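PDB 5TPU: putative uncharacterized protein from Campylobacter jejuni, which is of unknown function but belongs to the WxcM-like group of the cupin clan, and binds thymidine-5'-diphosphate between its two subunits. Local coordinates for residues Tyr129-Phe132 with Leu133-Ile136; Ala26-Asn29 with Asn30-Val33; Leu64-Ser68 with Gly69-Ile73. The protein carries 3 engineered substitutions. All coordinates share one frame; numbering follows the deposited sequence.

Interaction 1: residues Tyr129-Phe132 with Leu133-Ile136; sequences YDEF and LRNI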
ATOM      1  N   TYR A 129     -22.758   4.885  17.356  1.00 35.57           N
ATOM      2  CA  TYR A 129     -22.346   6.276  17.399  1.00 38.33           C
ATOM      3  C   TYR A 129     -22.379   6.823  18.822  1.00 39.17           C
ATOM      4  O   TYR A 129     -21.469   7.538  19.223  1.00 38.89           O
ATOM      5  CB  TYR A 129     -23.217   7.119  16.456  1.00 38.01           C
ATOM      6  CG  TYR A 129     -22.703   8.518  16.332  1.00 40.70           C
ATOM      7  CD1 TYR A 129     -21.379   8.747  15.962  1.00 35.17           C
ATOM      8  CD2 TYR A 129     -23.515   9.618  16.619  1.00 38.06           C
ATOM      9  CE1 TYR A 129     -20.876  10.019  15.870  1.00 38.70           C
ATOM     10  CE2 TYR A 129     -23.013  10.907  16.535  1.00 40.60           C
ATOM     11  CZ  TYR A 129     -21.692  11.101  16.162  1.00 41.30           C
ATOM     12  OH  TYR A 129     -21.149  12.358  16.067  1.00 39.19           O
ATOM     13  N   ASP A 130     -23.386   6.438  19.603  1.00 40.46           N
ATOM     14  CA  ASP A 130     -23.503   6.977  20.961  1.00 43.51           C
ATOM     15  C   ASP A 130     -22.397   6.416  21.831  1.00 38.71           C
ATOM     16  O   ASP A 130     -21.888   7.128  22.699  1.00 37.67           O
ATOM     17  CB  ASP A 130     -24.890   6.745  21.567  1.00 48.43           C
ATOM     18  CG  ASP A 130     -25.989   7.004  20.563  1.00 59.09           C
ATOM     19  OD1 ASP A 130     -26.447   8.159  20.488  1.00 62.10           O
ATOM     20  OD2 ASP A 130     -26.330   6.075  19.790  1.00 70.64           O
ATOM     21  N   GLU A 131     -21.977   5.179  21.570  1.00 31.19           N
ATOM     22  CA  GLU A 131     -20.846   4.646  22.284  1.00 29.83           C
ATOM     23  C   GLU A 131     -19.578   5.426  21.970  1.00 30.94           C
ATOM     24  O   GLU A 131     -18.722   5.640  22.850  1.00 29.36           O
ATOM     25  CB  GLU A 131     -20.655   3.169  21.971  1.00 31.74           C
ATOM     26  CG  GLU A 131     -19.599   2.541  22.845  1.00 33.39           C
ATOM     27  CD  GLU A 131     -19.250   1.113  22.449  1.00 36.78           C
ATOM     28  OE1 GLU A 131     -18.069   0.776  22.588  1.00 38.27           O
ATOM     29  OE2 GLU A 131     -20.109   0.318  22.019  1.00 33.99           O
ATOM     30  N   PHE A 132     -19.457   5.825  20.705  1.00 29.45           N
ATOM     31  CA  PHE A 132     -18.331   6.664  20.273  1.00 31.14           C
ATOM     32  C   PHE A 132     -18.322   7.981  21.063  1.00 32.05           C
ATOM     33  O   PHE A 132     -17.291   8.370  21.611  1.00 29.21           O
ATOM     34  CB  PHE A 132     -18.438   6.976  18.767  1.00 28.27           C
ATOM     35  CG  PHE A 132     -17.434   7.956  18.271  1.00 23.61           C
ATOM     36  CD1 PHE A 132     -16.082   7.701  18.406  1.00 21.63           C
ATOM     37  CD2 PHE A 132     -17.842   9.109  17.642  1.00 24.96           C
ATOM     38  CE1 PHE A 132     -15.151   8.588  17.910  1.00 23.04           C
ATOM     39  CE2 PHE A 132     -16.907  10.015  17.156  1.00 26.18           C
ATOM     40  CZ  PHE A 132     -15.562   9.740  17.273  1.00 22.47           C
ATOM     41  N   LEU A 133     -19.457   8.676  21.075  1.00 33.13           N
ATOM     42  CA  LEU A 133     -19.574   9.912  21.865  1.00 38.75           C
ATOM     43  C   LEU A 133     -19.185   9.668  23.321  1.00 40.25           C
ATOM     44  O   LEU A 133     -18.286  10.324  23.837  1.00 41.57           O
ATOM     45  CB  LEU A 133     -20.996  10.463  21.807  1.00 36.88           C
ATOM     46  CG  LEU A 133     -21.449  10.888  20.416  1.00 33.79           C
ATOM     47  CD1 LEU A 133     -22.823  11.515  20.525  1.00 35.84           C
ATOM     48  CD2 LEU A 133     -20.429  11.849  19.831  1.00 34.70           C
ATOM     49  N   ARG A 134     -19.804   8.683  23.962  1.00 48.10           N
ATOM     50  CA  ARG A 134     -19.489   8.432  25.371  1.00 52.75           C
ATOM     51  C   ARG A 134     -17.988   8.385  25.591  1.00 52.31           C
ATOM     52  O   ARG A 134     -17.482   9.110  26.444  1.00 65.46           O
ATOM     53  CB  ARG A 134     -20.180   7.190  25.939  1.00 48.74           C
ATOM     54  CG  ARG A 134     -21.593   7.472  26.385  1.00 50.96           C
ATOM     55  CD  ARG A 134     -22.306   6.206  26.822  1.00 51.43           C
ATOM     56  NE  ARG A 134     -23.171   5.663  25.761  1.00 55.36           N
ATOM     57  CZ  ARG A 134     -23.089   4.436  25.217  1.00 60.68           C
ATOM     58  NH1 ARG A 134     -23.960   4.082  24.270  1.00 61.44           N
ATOM     59  NH2 ARG A 134     -22.162   3.547  25.593  1.00 52.41           N
ATOM     60  N   ASN A 135     -17.257   7.611  24.796  1.00 52.62           N
ATOM     61  CA  ASN A 135     -15.831   7.511  25.043  1.00 51.17           C
ATOM     62  C   ASN A 135     -14.990   8.715  24.610  1.00 48.50           C
ATOM     63  O   ASN A 135     -13.824   8.814  24.976  1.00 52.07           O
ATOM     64  CB  ASN A 135     -15.283   6.162  24.582  1.00 57.94           C
ATOM     65  CG  ASN A 135     -14.603   6.230  23.244  1.00 59.40           C
ATOM     66  OD1 ASN A 135     -15.088   5.659  22.271  1.00 43.56           O
ATOM     67  ND2 ASN A 135     -13.460   6.920  23.189  1.00 58.32           N
ATOM     68  N   ILE A 136     -15.567   9.645  23.866  1.00 48.23           N
ATOM     69  CA  ILE A 136     -15.018  11.000  23.819  1.00 53.94           C
ATOM     70  C   ILE A 136     -15.332  11.680  25.170  1.00 56.92           C
ATOM     71  O   ILE A 136     -14.682  11.428  26.188  1.00 65.77           O
ATOM     72  CB  ILE A 136     -15.608  11.833  22.642  1.00 51.10           C
ATOM     73  CG1 ILE A 136     -14.798  11.693  21.351  1.00 43.47           C
ATOM     74  CG2 ILE A 136     -15.612  13.326  22.981  1.00 58.17           C
ATOM     75  CD1 ILE A 136     -14.862  10.350  20.675  1.00 43.66           C
TER
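Four backbone hydrogen bonds tie Tyr129-Phe132 to Leu133-Ile136, each four residues apart as in an alpha helix. Leu133 N gives to Tyr129 O, Arg134 N to Asp130 O, Asn135 N to Glu131 O, and Ile136 N to Phe132 O. The Arg134 N to Asp130 O bond measures 2.9 Å.

The apolar contacts lie along one side of this short helix. The CD1 methyl of Ile136 sits over one face of the Phe132 ring, 3.6 Å from the centroid and displaced toward the rim, a CH-pi contact. Its closest ring atom is Phe132 CE1, 3.3 Å from Ile136 CD1. One turn back, Leu133 CG lies above a face of the Tyr129 ring, offset toward the rim, and the two Leu133 methyls meet the CE2, CZ and OH end of that ring, with Leu133 CD2 4.0 Å from Tyr129 CZ. CG of Tyr129 lies anti to its N and beside its carbonyl carbon (chi1 -172°), which directs the ring along the helix to where the Leu133 branches, one turn on, can touch it. Tyr129 OH is hydrogen-bonded to Asn76 OD1, and the ring also meets Trp100 edge-to-face.

Charged groups gather on the exposed side. Arg134 bends at chi3 (-99°) and folds back along the helix, so that Asp130 O and Glu131 CA lie over one face of its guanidinium. Neither acidic neighbour reaches it in a salt bridge: Asp130 OD2 is 5.4 Å from Arg134 NH1, and Glu131 OE2 is 5.2 Å from Arg134 NH2.

The chemistry thus divides the work: backbone bonds and apolar contacts hold the turns together, while the two carboxylates probably exert a longer-range electrostatic pull on Arg134.

Interaction 2: residues Ala26-Asn29 with Asn30-Val33; sequences ALEN and NKEV. With TYD (thymidine-5'-diphosphate), chain F.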
ATOM      1  N   ALA A  26       6.849   7.174  -1.783  1.00 22.38           N
ATOM      2  CA  ALA A  26       7.315   6.300  -0.679  1.00 22.70           C
ATOM      3  C   ALA A  26       6.947   6.921   0.631  1.00 22.63           C
ATOM      4  O   ALA A  26       7.060   8.146   0.816  1.00 25.03           O
ATOM      5  CB  ALA A  26       8.825   6.072  -0.737  1.00 21.93           C
ATOM      6  N   LEU A  27       6.542   6.053   1.543  1.00 20.15           N
ATOM      7  CA  LEU A  27       6.188   6.410   2.885  1.00 21.10           C
ATOM      8  C   LEU A  27       6.909   5.539   3.902  1.00 21.60           C
ATOM      9  O   LEU A  27       6.888   4.290   3.824  1.00 25.85           O
ATOM     10  CB  LEU A  27       4.679   6.275   3.078  1.00 23.90           C
ATOM     11  CG  LEU A  27       3.884   7.278   2.207  1.00 26.54           C
ATOM     12  CD1 LEU A  27       3.439   6.610   0.928  1.00 26.90           C
ATOM     13  CD2 LEU A  27       2.651   7.754   2.947  1.00 28.06           C
ATOM     14  N   GLU A  28       7.513   6.186   4.901  1.00 25.41           N
ATOM     15  CA  GLU A  28       8.311   5.469   5.908  1.00 26.11           C
ATOM     16  C   GLU A  28       7.764   5.711   7.313  1.00 24.27           C
ATOM     17  O   GLU A  28       7.180   6.767   7.597  1.00 26.21           O
ATOM     18  CB  GLU A  28       9.763   5.926   5.827  1.00 29.39           C
ATOM     19  CG  GLU A  28      10.443   5.419   4.578  1.00 34.31           C
ATOM     20  CD  GLU A  28      11.890   5.853   4.448  1.00 38.46           C
ATOM     21  OE1 GLU A  28      12.313   6.842   5.088  1.00 37.78           O
ATOM     22  OE2 GLU A  28      12.601   5.184   3.675  1.00 41.05           O
ATOM     23  N   ASN A  29       7.943   4.729   8.190  1.00 25.12           N
ATOM     24  CA  ASN A  29       7.524   4.855   9.596  1.00 29.58           C
ATOM     25  C   ASN A  29       8.028   6.131  10.216  1.00 28.79           C
ATOM     26  O   ASN A  29       9.182   6.482  10.030  1.00 31.10           O
ATOM     27  CB  ASN A  29       8.085   3.750  10.468  1.00 29.65           C
ATOM     28  CG  ASN A  29       7.463   2.414  10.183  1.00 32.72           C
ATOM     29  OD1 ASN A  29       6.429   2.315   9.509  1.00 28.05           O
ATOM     30  ND2 ASN A  29       8.106   1.358  10.693  1.00 30.45           N
ATOM     31  N   ASN A  30       7.143   6.803  10.938  1.00 32.70           N
ATOM     32  CA  ASN A  30       7.467   8.024  11.704  1.00 32.16           C
ATOM     33  C   ASN A  30       8.080   9.176  10.891  1.00 33.75           C
ATOM     34  O   ASN A  30       8.691  10.087  11.425  1.00 29.94           O
ATOM     35  CB  ASN A  30       8.265   7.653  12.952  1.00 32.32           C
ATOM     36  CG  ASN A  30       7.491   6.695  13.843  1.00 35.48           C
ATOM     37  OD1 ASN A  30       6.385   7.014  14.318  1.00 34.23           O
ATOM     38  ND2 ASN A  30       8.034   5.492  14.029  1.00 37.57           N
ATOM     39  N   LYS A  31       7.784   9.179   9.597  1.00 34.96           N
ATOM     40  CA  LYS A  31       8.347  10.114   8.659  1.00 32.89           C
ATOM     41  C   LYS A  31       7.121  10.657   7.945  1.00 31.19           C
ATOM     42  O   LYS A  31       6.428  11.487   8.513  1.00 31.26           O
ATOM     43  CB  LYS A  31       9.312   9.348   7.768  1.00 37.61           C
ATOM     44  CG  LYS A  31      10.667   9.981   7.572  1.00 44.90           C
ATOM     45  CD  LYS A  31      10.988  10.025   6.096  1.00 46.42           C
ATOM     46  CE  LYS A  31      12.337  10.662   5.849  1.00 53.80           C
ATOM     47  NZ  LYS A  31      12.403  11.093   4.421  1.00 58.81           N
ATOM     48  N   GLU A  32       6.751  10.123   6.780  1.00 31.25           N
ATOM     49  CA  GLU A  32       5.535  10.593   6.103  1.00 28.44           C
ATOM     50  C   GLU A  32       4.313  10.142   6.864  1.00 30.44           C
ATOM     51  O   GLU A  32       3.264  10.768   6.773  1.00 33.27           O
ATOM     52  CB  GLU A  32       5.438  10.077   4.663  1.00 25.32           C
ATOM     53  CG  GLU A  32       6.508  10.636   3.748  1.00 26.30           C
ATOM     54  CD  GLU A  32       7.867   9.962   3.896  1.00 26.09           C
ATOM     55  OE1 GLU A  32       8.038   9.001   4.684  1.00 23.85           O
ATOM     56  OE2 GLU A  32       8.779  10.395   3.179  1.00 27.98           O
ATOM     57  N   VAL A  33       4.451   9.041   7.591  1.00 29.52           N
ATOM     58  CA  VAL A  33       3.369   8.423   8.326  1.00 31.36           C
ATOM     59  C   VAL A  33       3.746   8.690   9.770  1.00 28.03           C
ATOM     60  O   VAL A  33       4.849   8.317  10.142  1.00 27.04           O
ATOM     61  CB  VAL A  33       3.395   6.892   8.055  1.00 32.01           C
ATOM     62  CG1 VAL A  33       2.406   6.135   8.915  1.00 33.31           C
ATOM     63  CG2 VAL A  33       3.105   6.598   6.606  1.00 33.93           C
TER
HETATM   64  PA  TYD F 200      14.304   3.302  -8.006  1.00 34.73           P
HETATM   65  O1A TYD F 200      14.301   2.232  -6.931  1.00 35.09           O
HETATM   66  O2A TYD F 200      13.808   3.044  -9.389  1.00 33.42           O
HETATM   67  O3A TYD F 200      15.867   3.688  -8.170  1.00 42.03           O
HETATM   68  PB  TYD F 200      16.543   4.203  -9.544  1.00 42.30           P
HETATM   69  O1B TYD F 200      16.461   2.981 -10.439  1.00 42.24           O
HETATM   70  O2B TYD F 200      15.714   5.349 -10.073  1.00 41.36           O
HETATM   71  O3B TYD F 200      17.869   4.658  -8.984  1.00 41.70           O
HETATM   72  O5' TYD F 200      13.854   4.744  -7.450  1.00 32.55           O
HETATM   73  C5' TYD F 200      13.242   5.709  -8.318  1.00 33.94           C
HETATM   74  C4' TYD F 200      13.338   7.082  -7.689  1.00 35.77           C
HETATM   75  O4' TYD F 200      12.521   7.137  -6.518  1.00 35.25           O
HETATM   76  C3' TYD F 200      14.780   7.358  -7.273  1.00 40.14           C
HETATM   77  O3' TYD F 200      15.103   8.673  -7.721  1.00 46.83           O
HETATM   78  C2' TYD F 200      14.782   7.235  -5.756  1.00 38.03           C
HETATM   79  C1' TYD F 200      13.309   7.352  -5.346  1.00 35.80           C
HETATM   80  N1  TYD F 200      12.903   6.406  -4.282  1.00 28.42           N
HETATM   81  C2  TYD F 200      12.588   6.918  -3.005  1.00 28.83           C
HETATM   82  O2  TYD F 200      12.643   8.141  -2.792  1.00 28.48           O
HETATM   83  N3  TYD F 200      12.201   6.160  -1.991  1.00 26.80           N
HETATM   84  C4  TYD F 200      12.079   4.863  -2.172  1.00 24.30           C
HETATM   85  O4  TYD F 200      11.725   4.181  -1.213  1.00 26.76           O
HETATM   86  C5  TYD F 200      12.413   4.260  -3.462  1.00 23.29           C
HETATM   87  C5M TYD F 200      12.277   2.802  -3.719  1.00 22.78           C
HETATM   88  C6  TYD F 200      12.818   5.099  -4.494  1.00 27.07           C
HETATM   89  O   HOH W   1       7.552  10.711   0.436  1.00 29.79           O
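Glu32 folds back against the end of the strand that carries Glu28, and its carboxylate takes the backbone N-H of Glu28. The bend at chi2 (79°) turns its head group toward Ala26-Glu28, leaving Glu32 OE1 2.9 Å from Glu28 N; the donor stands above the carboxylate plane. Glu32 OE2 accepts from a water, which also donates to Ala26 O with its oxygen 2.6 Å from that atom.

Glu28 and Lys31 run side by side, pointing the same way, with Glu28 OE1 3.6 Å from Lys31 CD. Their charged atoms stop short of a salt bridge, and Glu28 OE2 instead accepts from Tyr120 N of the second subunit. On the apolar side, Leu27 and Val33 cross at about a right angle, with Leu27 CD2 3.9 Å from Val33 CG2.

Ala26 CB approaches O4 of thymidine-5'-diphosphate to 3.5 Å, a contact at the base; Arg39, Arg52 and Tyr125 of the second subunit, with Arg21 of this chain, hydrogen-bond the same ligand. Lys31 N donates to Glu28 O at 3.2 Å, from above the carbonyl plane, closing a type II beta turn that ends a strand paired antiparallel with one of the second subunit, beside a ligand pocket built by both chains.

Interaction 3: residues Leu64-Ser68 with Gly69-Ile73; sequences LIMMS and GSCDI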
ATOM      1  N   LEU A  64      -4.874   6.882   4.459  1.00 15.55           N
ATOM      2  CA  LEU A  64      -5.669   6.418   3.303  1.00 15.28           C
ATOM      3  C   LEU A  64      -5.157   7.034   2.020  1.00 14.96           C
ATOM      4  O   LEU A  64      -5.057   8.264   1.957  1.00 15.34           O
ATOM      5  CB  LEU A  64      -7.150   6.813   3.455  1.00 15.58           C
ATOM      6  CG  LEU A  64      -8.034   5.882   4.305  1.00 15.26           C
ATOM      7  CD1 LEU A  64      -7.451   5.700   5.696  1.00 16.35           C
ATOM      8  CD2 LEU A  64      -9.439   6.427   4.384  1.00 15.65           C
ATOM      9  N   ILE A  65      -4.873   6.222   1.000  1.00 14.91           N
ATOM     10  CA  ILE A  65      -4.485   6.731  -0.319  1.00 15.19           C
ATOM     11  C   ILE A  65      -5.381   6.092  -1.379  1.00 14.88           C
ATOM     12  O   ILE A  65      -5.500   4.882  -1.437  1.00 15.10           O
ATOM     13  CB  ILE A  65      -3.011   6.373  -0.575  1.00 16.19           C
ATOM     14  CG1 ILE A  65      -2.101   7.085   0.420  1.00 17.61           C
ATOM     15  CG2 ILE A  65      -2.567   6.707  -1.992  1.00 15.79           C
ATOM     16  CD1 ILE A  65      -0.794   6.368   0.669  1.00 16.60           C
ATOM     17  N   MET A  66      -6.053   6.903  -2.178  1.00 15.09           N
ATOM     18  CA  MET A  66      -6.816   6.431  -3.305  1.00 17.46           C
ATOM     19  C   MET A  66      -5.828   6.101  -4.428  1.00 18.68           C
ATOM     20  O   MET A  66      -5.399   6.987  -5.149  1.00 18.50           O
ATOM     21  CB  MET A  66      -7.808   7.526  -3.764  1.00 18.28           C
ATOM     22  CG  MET A  66      -9.251   7.130  -3.846  1.00 19.95           C
ATOM     23  SD  MET A  66      -9.832   5.931  -2.636  1.00 20.28           S
ATOM     24  CE  MET A  66     -10.758   4.896  -3.749  1.00 24.53           C
ATOM     25  N   MET A  67      -5.473   4.834  -4.532  1.00 18.33           N
ATOM     26  CA  MET A  67      -4.617   4.331  -5.590  1.00 22.44           C
ATOM     27  C   MET A  67      -5.234   4.418  -6.973  1.00 21.79           C
ATOM     28  O   MET A  67      -4.522   4.550  -7.960  1.00 21.83           O
ATOM     29  CB  MET A  67      -4.260   2.867  -5.335  1.00 26.78           C
ATOM     30  CG  MET A  67      -3.287   2.675  -4.209  1.00 36.29           C
ATOM     31  SD  MET A  67      -1.620   3.181  -4.642  1.00 46.41           S
ATOM     32  CE  MET A  67      -1.475   2.835  -6.386  1.00 39.28           C
ATOM     33  N   SER A  68      -6.548   4.293  -7.055  1.00 19.98           N
ATOM     34  CA  SER A  68      -7.230   4.577  -8.295  1.00 20.46           C
ATOM     35  C   SER A  68      -8.652   4.931  -8.031  1.00 17.62           C
ATOM     36  O   SER A  68      -9.235   4.472  -7.042  1.00 14.93           O
ATOM     37  CB  SER A  68      -7.145   3.399  -9.270  1.00 23.68           C
ATOM     38  OG  SER A  68      -7.839   2.310  -8.753  1.00 28.95           O
ATOM     39  N   GLY A  69      -9.174   5.821  -8.882  1.00 15.53           N
ATOM     40  CA  GLY A  69     -10.522   6.278  -8.755  1.00 17.03           C
ATOM     41  C   GLY A  69     -10.782   7.195  -7.574  1.00 17.36           C
ATOM     42  O   GLY A  69      -9.896   7.870  -7.102  1.00 19.98           O
ATOM     43  N   SER A  70     -12.000   7.173  -7.077  1.00 17.08           N
ATOM     44  CA  SER A  70     -12.369   8.118  -6.080  1.00 17.75           C
ATOM     45  C   SER A  70     -13.378   7.604  -5.083  1.00 15.88           C
ATOM     46  O   SER A  70     -14.062   6.605  -5.280  1.00 16.45           O
ATOM     47  CB  SER A  70     -12.848   9.426  -6.699  1.00 17.55           C
ATOM     48  OG  SER A  70     -14.123   9.245  -7.239  0.75 17.61           O
ATOM     49  N   CYS A  71     -13.427   8.319  -3.973  1.00 16.80           N
ATOM     50  CA  CYS A  71     -14.450   8.126  -2.945  1.00 18.11           C
ATOM     51  C   CYS A  71     -14.569   9.362  -2.066  1.00 17.62           C
ATOM     52  O   CYS A  71     -13.750  10.246  -2.140  1.00 19.14           O
ATOM     53  CB  CYS A  71     -14.174   6.896  -2.064  1.00 16.47           C
ATOM     54  SG  CYS A  71     -12.876   7.190  -0.856  1.00 20.36           S
ATOM     55  N   ASP A  72     -15.628   9.389  -1.261  1.00 19.75           N
ATOM     56  CA  ASP A  72     -15.875  10.353  -0.208  1.00 20.30           C
ATOM     57  C   ASP A  72     -15.752   9.642   1.121  1.00 24.27           C
ATOM     58  O   ASP A  72     -16.250   8.510   1.285  1.00 24.67           O
ATOM     59  CB  ASP A  72     -17.296  10.939  -0.328  1.00 22.07           C
ATOM     60  CG  ASP A  72     -17.487  11.689  -1.598  1.00 20.37           C
ATOM     61  OD1 ASP A  72     -16.491  12.288  -2.076  1.00 22.62           O
ATOM     62  OD2 ASP A  72     -18.601  11.651  -2.130  1.00 23.47           O
ATOM     63  N   ILE A  73     -15.073  10.327   2.040  1.00 23.32           N
ATOM     64  CA  ILE A  73     -14.939   9.938   3.430  1.00 28.61           C
ATOM     65  C   ILE A  73     -15.582  11.040   4.219  1.00 24.49           C
ATOM     66  O   ILE A  73     -15.157  12.200   4.142  1.00 21.71           O
ATOM     67  CB  ILE A  73     -13.491   9.884   3.972  1.00 32.09           C
ATOM     68  CG1 ILE A  73     -12.470   9.735   2.849  1.00 38.76           C
ATOM     69  CG2 ILE A  73     -13.401   8.870   5.114  1.00 33.83           C
ATOM     70  CD1 ILE A  73     -11.541   8.540   2.920  1.00 45.81           C
TER
HETATM   71  O   HOH W   2      -6.710   7.971  -7.555  1.00 18.86           O
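A bend at chi2 (34°) and another at chi3 curl the Met66 side chain toward the Gly69-Ile73 arm, while chi1 of Cys71 (76°) sets its SG between its own backbone N and carbonyl carbon. The two sulfur atoms meet as a result: Met66 SD lies 3.7 Å from Cys71 SG, a van der Waals approach. Before the sulfur, Met66 CG rests 3.4 Å from Gly69 O; beyond it, the CE methyl lies near the Ser70 carbonyl.

At the wider end of the corner between the two strands, Leu64 and Ile73 reach for each other by their terminal methyls. The 3.3 Å approach of Leu64 CD2 to Ile73 CD1 is tight, and its exact value is doubtful. The CA atoms of Leu64 and Ile73 are 9.9 Å apart, which shows that the side chains, not the backbones, bridge the gap.

Direct hydrogen bonds between the two arms are absent, but a water links their backbones at the turn, donating to Met66 O at 2.9 Å and to Gly69 O at 3.2 Å. Met67 and Ser68 together face Lys111 of the same chain, on strand 111-116, in a classic beta bulge, where the chain leaves the sheet of strand 62-68. The arms run 152° apart, and strand 71-76 joins a different sheet; Leu86 packs on Leu64, Met66 and Ile73.

Within these ten residues, the side-chain contacts between the two strands are apolar and sulfur contacts among buried residues, with the water bridging backbone oxygens at the corner.

Interactions 2 and 3 touch each other: Leu27 CD1 of 26-33 packs on Ile65 CD1 of 64-73 at 4.2 Å, although their centres are 19 Å apart. Both also meet the second subunit, interaction 2 through an antiparallel strand pairing and interaction 3 through packing of Ile65, Met67 and Ser68. Interaction 2 alone contacts thymidine-5'-diphosphate directly, through Ala26; in interaction 3 the side chain of Leu64 is about 10 Å from a bound copy. Interaction 1, the C-terminal helix, stands apart, its nearest atoms about 12 Å from interaction 3 and about 20 Å from interaction 2. It lies across the chain's centre from interaction 3 and meets no other protein chain of the assembly.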